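Local coordinates for spore germination lipase LipC (Metagenome, PDB 6NKD), which probably hydrolyses ester bonds of lipids, perhaps including lysophospholipids, as a member of the GDSL family of lipolytic enzymes, at residues Q4-G9 against I44-S49; L133-N138 against G152-L157. All blocks are in the same frame, centred on the assembly; numbering follows the deposited sequence.

Interaction 1 (Q4-G9 against I44-S49)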
loop_
_atom_site.group_PDB
_atom_site.type_symbol
_atom_site.label_atom_id
_atom_site.label_comp_id
_atom_site.label_asym_id
_atom_site.label_seq_id
_atom_site.Cartn_x
_atom_site.Cartn_y
_atom_site.Cartn_z
ATOM N N GLN A 4 25.624 12.142 6.256
ATOM C CA GLN A 4 24.609 11.966 5.226
ATOM C C GLN A 4 24.795 10.590 4.601
ATOM O O GLN A 4 25.865 10.287 4.064
ATOM C CB GLN A 4 24.708 13.061 4.163
ATOM C CG GLN A 4 23.369 13.505 3.588
ATOM C CD GLN A 4 22.652 14.506 4.478
ATOM O OE1 GLN A 4 23.171 14.915 5.518
ATOM N NE2 GLN A 4 21.455 14.912 4.070
ATOM N N TYR A 5 23.759 9.761 4.680
ATOM C CA TYR A 5 23.795 8.395 4.167
ATOM C C TYR A 5 22.681 8.242 3.140
ATOM O O TYR A 5 21.497 8.319 3.484
ATOM C CB TYR A 5 23.651 7.384 5.306
ATOM C CG TYR A 5 23.222 5.997 4.878
ATOM C CD1 TYR A 5 23.883 5.321 3.859
ATOM C CD2 TYR A 5 22.167 5.355 5.510
ATOM C CE1 TYR A 5 23.492 4.054 3.471
ATOM C CE2 TYR A 5 21.769 4.086 5.131
ATOM C CZ TYR A 5 22.435 3.439 4.112
ATOM O OH TYR A 5 22.043 2.175 3.732
ATOM N N THR A 6 23.060 8.034 1.882
ATOM C CA THR A 6 22.102 7.793 0.815
ATOM C C THR A 6 22.050 6.304 0.500
ATOM O O THR A 6 23.038 5.580 0.653
ATOM C CB THR A 6 22.453 8.598 -0.444
ATOM O OG1 THR A 6 21.286 8.742 -1.263
ATOM C CG2 THR A 6 23.542 7.909 -1.256
ATOM N N ALA A 7 20.873 5.844 0.083
ATOM C CA ALA A 7 20.655 4.432 -0.194
ATOM C C ALA A 7 19.890 4.286 -1.498
ATOM O O ALA A 7 18.844 4.917 -1.682
ATOM C CB ALA A 7 19.893 3.749 0.947
ATOM N N LEU A 8 20.414 3.458 -2.396
ATOM C CA LEU A 8 19.818 3.224 -3.700
ATOM C C LEU A 8 19.641 1.728 -3.905
ATOM O O LEU A 8 20.436 0.925 -3.412
ATOM C CB LEU A 8 20.692 3.801 -4.821
ATOM C CG LEU A 8 21.412 5.111 -4.497
ATOM C CD1 LEU A 8 22.705 5.217 -5.287
ATOM C CD2 LEU A 8 20.509 6.301 -4.774
ATOM N N GLY A 9 18.592 1.356 -4.626
ATOM C CA GLY A 9 18.412 -0.043 -4.963
ATOM C C GLY A 9 16.957 -0.365 -5.252
ATOM O O GLY A 9 16.168 0.509 -5.608
ATOM N N ILE A 44 18.595 9.452 3.183
ATOM C CA ILE A 44 17.808 9.664 1.974
ATOM C C ILE A 44 17.772 8.348 1.211
ATOM O O ILE A 44 18.802 7.683 1.061
ATOM C CB ILE A 44 18.387 10.792 1.093
ATOM C CG1 ILE A 44 18.545 12.090 1.894
ATOM C CG2 ILE A 44 17.497 11.032 -0.108
ATOM C CD1 ILE A 44 19.943 12.316 2.438
ATOM N N VAL A 45 16.587 7.966 0.734
ATOM C CA VAL A 45 16.380 6.669 0.096
ATOM C C VAL A 45 15.748 6.885 -1.271
ATOM O O VAL A 45 14.671 7.484 -1.375
ATOM C CB VAL A 45 15.498 5.741 0.951
ATOM C CG1 VAL A 45 15.119 4.493 0.164
ATOM C CG2 VAL A 45 16.214 5.365 2.240
ATOM N N PHE A 46 16.410 6.389 -2.314
ATOM C CA PHE A 46 15.858 6.347 -3.667
ATOM C C PHE A 46 15.743 4.877 -4.049
ATOM O O PHE A 46 16.739 4.253 -4.430
ATOM C CB PHE A 46 16.736 7.107 -4.659
ATOM C CG PHE A 46 16.962 8.547 -4.303
ATOM C CD1 PHE A 46 15.964 9.489 -4.495
ATOM C CD2 PHE A 46 18.183 8.964 -3.799
ATOM C CE1 PHE A 46 16.174 10.814 -4.176
ATOM C CE2 PHE A 46 18.401 10.289 -3.481
ATOM C CZ PHE A 46 17.394 11.216 -3.670
ATOM N N ALA A 47 14.541 4.317 -3.945
ATOM C CA ALA A 47 14.360 2.900 -4.227
ATOM C C ALA A 47 12.917 2.636 -4.629
ATOM O O ALA A 47 11.999 3.346 -4.212
ATOM C CB ALA A 47 14.745 2.040 -3.019
ATOM N N LYS A 48 12.735 1.597 -5.441
ATOM C CA LYS A 48 11.422 1.192 -5.920
ATOM C C LYS A 48 11.504 -0.266 -6.346
ATOM O O LYS A 48 12.533 -0.718 -6.854
ATOM C CB LYS A 48 10.955 2.069 -7.090
ATOM C CG LYS A 48 9.542 1.780 -7.587
ATOM C CD LYS A 48 8.504 2.608 -6.844
ATOM C CE LYS A 48 7.092 2.256 -7.285
ATOM N NZ LYS A 48 6.942 2.281 -8.768
ATOM N N SER A 49 10.417 -1.000 -6.125
ATOM C CA SER A 49 10.374 -2.396 -6.537
ATOM C C SER A 49 10.484 -2.506 -8.054
ATOM O O SER A 49 9.883 -1.725 -8.796
ATOM C CB SER A 49 9.084 -3.053 -6.049
ATOM O OG SER A 49 9.033 -3.063 -4.633
#

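Interaction 2 (L133-N138 against G152-L157)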
loop_
_atom_site.group_PDB
_atom_site.type_symbol
_atom_site.label_atom_id
_atom_site.label_comp_id
_atom_site.label_asym_id
_atom_site.label_seq_id
_atom_site.Cartn_x
_atom_site.Cartn_y
_atom_site.Cartn_z
ATOM N N LEU A 133 28.069 -2.249 -1.306
ATOM C CA LEU A 133 27.106 -2.902 -2.182
ATOM C C LEU A 133 26.954 -4.359 -1.769
ATOM O O LEU A 133 27.948 -5.045 -1.505
ATOM C CB LEU A 133 27.531 -2.793 -3.647
ATOM C CG LEU A 133 28.934 -3.259 -4.034
ATOM C CD1 LEU A 133 28.897 -4.675 -4.589
ATOM C CD2 LEU A 133 29.556 -2.301 -5.035
ATOM N N LEU A 134 25.713 -4.825 -1.707
ATOM C CA LEU A 134 25.395 -6.153 -1.207
ATOM C C LEU A 134 25.201 -7.118 -2.366
ATOM O O LEU A 134 24.545 -6.788 -3.359
ATOM C CB LEU A 134 24.134 -6.121 -0.342
ATOM C CG LEU A 134 24.117 -5.110 0.805
ATOM C CD1 LEU A 134 23.503 -3.785 0.366
ATOM C CD2 LEU A 134 23.377 -5.683 2.002
ATOM N N ASN A 135 25.771 -8.313 -2.237
ATOM C CA ASN A 135 25.609 -9.313 -3.278
ATOM C C ASN A 135 24.251 -9.999 -3.136
ATOM O O ASN A 135 23.418 -9.635 -2.300
ATOM C CB ASN A 135 26.763 -10.317 -3.252
ATOM C CG ASN A 135 26.884 -11.065 -1.930
ATOM O OD1 ASN A 135 25.926 -11.188 -1.168
ATOM N ND2 ASN A 135 28.078 -11.580 -1.660
ATOM N N LEU A 136 24.028 -11.013 -3.963
ATOM C CA LEU A 136 22.750 -11.703 -4.002
ATOM C C LEU A 136 22.778 -12.943 -3.120
ATOM O O LEU A 136 23.770 -13.677 -3.086
ATOM C CB LEU A 136 22.399 -12.095 -5.439
ATOM C CG LEU A 136 22.249 -10.949 -6.441
ATOM C CD1 LEU A 136 21.951 -11.493 -7.830
ATOM C CD2 LEU A 136 21.162 -9.982 -5.995
ATOM N N TYR A 137 21.684 -13.163 -2.401
ATOM C CA TYR A 137 21.469 -14.405 -1.679
ATOM C C TYR A 137 20.627 -15.353 -2.527
ATOM O O TYR A 137 19.945 -14.942 -3.469
ATOM C CB TYR A 137 20.784 -14.144 -0.334
ATOM C CG TYR A 137 19.443 -13.446 -0.439
ATOM C CD1 TYR A 137 18.271 -14.170 -0.619
ATOM C CD2 TYR A 137 19.349 -12.064 -0.345
ATOM C CE1 TYR A 137 17.046 -13.539 -0.712
ATOM C CE2 TYR A 137 18.127 -11.422 -0.436
ATOM C CZ TYR A 137 16.979 -12.165 -0.619
ATOM O OH TYR A 137 15.760 -11.535 -0.711
ATOM N N ASN A 138 20.681 -16.638 -2.180
ATOM C CA ASN A 138 19.925 -17.642 -2.912
ATOM C C ASN A 138 18.660 -17.984 -2.138
ATOM O O ASN A 138 18.727 -18.734 -1.151
ATOM C CB ASN A 138 20.770 -18.898 -3.144
ATOM C CG ASN A 138 20.023 -19.969 -3.914
ATOM O OD1 ASN A 138 19.083 -19.676 -4.656
ATOM N ND2 ASN A 138 20.434 -21.219 -3.741
ATOM N N GLY A 152 28.237 -17.591 -9.002
ATOM C CA GLY A 152 29.076 -17.052 -10.058
ATOM C C GLY A 152 28.982 -15.541 -10.155
ATOM O O GLY A 152 29.984 -14.862 -10.396
ATOM N N PHE A 153 27.780 -14.996 -9.967
ATOM C CA PHE A 153 27.622 -13.547 -9.976
ATOM C C PHE A 153 28.330 -12.902 -8.793
ATOM O O PHE A 153 28.801 -11.765 -8.900
ATOM C CB PHE A 153 26.135 -13.183 -9.974
ATOM C CG PHE A 153 25.868 -11.718 -9.769
ATOM C CD1 PHE A 153 25.951 -10.829 -10.827
ATOM C CD2 PHE A 153 25.527 -11.232 -8.517
ATOM C CE1 PHE A 153 25.705 -9.481 -10.639
ATOM C CE2 PHE A 153 25.281 -9.886 -8.322
ATOM C CZ PHE A 153 25.368 -9.010 -9.385
ATOM N N ASN A 154 28.428 -13.612 -7.667
ATOM C CA ASN A 154 29.016 -13.028 -6.468
ATOM C C ASN A 154 30.539 -13.005 -6.535
ATOM O O ASN A 154 31.164 -12.041 -6.077
ATOM C CB ASN A 154 28.542 -13.785 -5.227
ATOM C CG ASN A 154 27.113 -13.442 -4.847
ATOM O OD1 ASN A 154 26.446 -12.660 -5.527
ATOM N ND2 ASN A 154 26.635 -14.029 -3.756
ATOM N N ARG A 155 31.158 -14.049 -7.094
ATOM C CA ARG A 155 32.611 -14.033 -7.227
ATOM C C ARG A 155 33.059 -13.026 -8.278
ATOM O O ARG A 155 34.123 -12.413 -8.133
ATOM C CB ARG A 155 33.137 -15.433 -7.556
ATOM C CG ARG A 155 32.654 -16.013 -8.877
ATOM C CD ARG A 155 33.268 -17.383 -9.139
ATOM N NE ARG A 155 32.788 -17.968 -10.389
ATOM C CZ ARG A 155 33.414 -17.859 -11.557
ATOM N NH1 ARG A 155 34.557 -17.189 -11.643
ATOM N NH2 ARG A 155 32.901 -18.424 -12.641
ATOM N N HIS A 156 32.262 -12.832 -9.331
ATOM C CA HIS A 156 32.542 -11.774 -10.292
ATOM C C HIS A 156 32.239 -10.396 -9.723
ATOM O O HIS A 156 32.811 -9.404 -10.188
ATOM C CB HIS A 156 31.737 -11.999 -11.575
ATOM C CG HIS A 156 32.182 -13.188 -12.371
ATOM N ND1 HIS A 156 31.327 -13.899 -13.185
ATOM C CD2 HIS A 156 33.393 -13.784 -12.486
ATOM C CE1 HIS A 156 31.991 -14.886 -13.763
ATOM N NE2 HIS A 156 33.247 -14.837 -13.356
ATOM N N LEU A 157 31.356 -10.313 -8.727
ATOM C CA LEU A 157 31.050 -9.031 -8.103
ATOM C C LEU A 157 32.133 -8.607 -7.123
ATOM O O LEU A 157 32.347 -7.407 -6.923
ATOM C CB LEU A 157 29.694 -9.101 -7.395
ATOM C CG LEU A 157 29.113 -7.788 -6.872
ATOM C CD1 LEU A 157 28.749 -6.859 -8.021
ATOM C CD2 LEU A 157 27.903 -8.042 -5.984
#

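Interaction 1 (Q4-G9 against I44-S49)
Ile44 and Phe46 of one strand take their backbone bonds from Tyr5, Ala7 and Gly9 of the other, and the axes of 4-9 and 44-47 run parallel within 9°, 4.8 Å apart at closest approach. Ile44 is held from two residues: its N donates to Tyr5 O at 3.1 Å, and its O accepts from Ala7 N at 2.9 Å. Ala7 then passes the pairing on, because its O receives Phe46 N at 2.9 Å with a C=O...N angle of 176°, nearly head-on. The last bond, Gly9 N to Phe46 O, is weak at 3.4 Å. CA-H...O contacts, such as Leu8 CA to Phe46 O, fill in between these bonds.

Side-chain packing divides between the two faces. On the face carrying Thr6, Leu8, Ile44 and Phe46, the Phe46 CG stands opposite its own carbonyl carbon (chi1 -57°), and the side chain runs alongside that of Leu8. Leu8 CD2 reaches the ring edge, 3.7 Å from Phe46 CD2, and Thr6 OG1 lies at the edge as well. At the start of the pairing, the bent chain of Gln4 brings NE2 to 3.4 Å from Ile44 CD1, a van der Waals contact. The other face carries Ala7, Val45 and Ala47, with Ala7 CB lying 4.2 Å from Val45 CG2, while Gly9 adopts backbone angles that would jam a CB against the preceding carbonyl.

Helix 63-71 packs on Ile44 and Phe46, whereas helix 11-14 touches Ala7 and Ala47. Strand 74-77 bonds to the remaining edge of 4-9. The chemistry is that of an edge strand, 41-47, pairing with its inner neighbour: Ile44 and Phe46 find backbone partners on 4-9. It places the strand leading to Ser11, the probable nucleophile, beside that leading toward Gly50, a probable substrate-binding residue.

Interaction 2 (L133-N138 against G152-L157)
The side-chain amides of Asn135 and Asn154 stack, their planes 8° apart although the two side chains cross at about a right angle. Asn154 ND2 lies 3.5 Å from Asn135 CG, so one amide covers a face of the other. Asn154 turns both polar atoms to the backbone of Leu136: ND2 donates in the amide plane to Leu136 O at 3.0 Å with a nearly straight N-H...O angle of 171°, while OD1 accepts a weak bond at 3.3 Å from Leu136 N, which lies off that plane. With CG opposite the carbonyl carbon (chi1 -76°), the Asn154 amide reaches from the helix to both polar groups of one loop residue, and the two bonds, the second weak, are consistent with this orientation of the amide. Asn135 is held by other partners, its OD1 accepting from Tyr172 N and its ND2 donating to Asp170 OD1.

The Phe153 ring is met obliquely by Leu136, whose CD1 is 3.7 Å from Phe153 CD2. Phe153 also rests on helix 98-122, at Ser104, Tyr111 and the disulfide-bonded Cys107. Farther along, Leu157 and Leu133 slide past each other in opposite directions, Leu157 CD2 standing 3.8 Å from Leu133 CD1. The same Leu157 CD2 packs 3.7 Å from Asn135 CB, joining the apolar patch to the stacked amides.

A leucine in place of Asn154 would probably leave Leu136 N and O without their side-chain partner and take away the amide lying over Asn135.

Helix 144-157 thus docks on the end of strand 130-134 and the loop that follows it, the first half of a beta-alpha-beta unit completed by strand 166-169, which pairs with Leu133 and Asn135. Such right-handed crossover units build the three-layer alpha/beta/alpha fold of SGNH hydrolases.

Overall arrangement
Interaction 1 closes before interaction 2 opens along the chain, and both reach one five-stranded parallel sheet ordered 41-47, 3-9, 74-77, 130-134, 166-169. Strand 74-77 separates the two contacts: their centres are about 19 Å apart, on opposite sides of the chain's centre, and their nearest atoms about 7 Å apart without touching. The first is strand against strand at one edge of the sheet, the second helix against strand end and loop. Both involve the C-terminal ends of strands, where the probable catalytic residues of the family gather: 4-9 ends two residues before Ser11, and Tyr137 OH bonds Val188 O, next to His189.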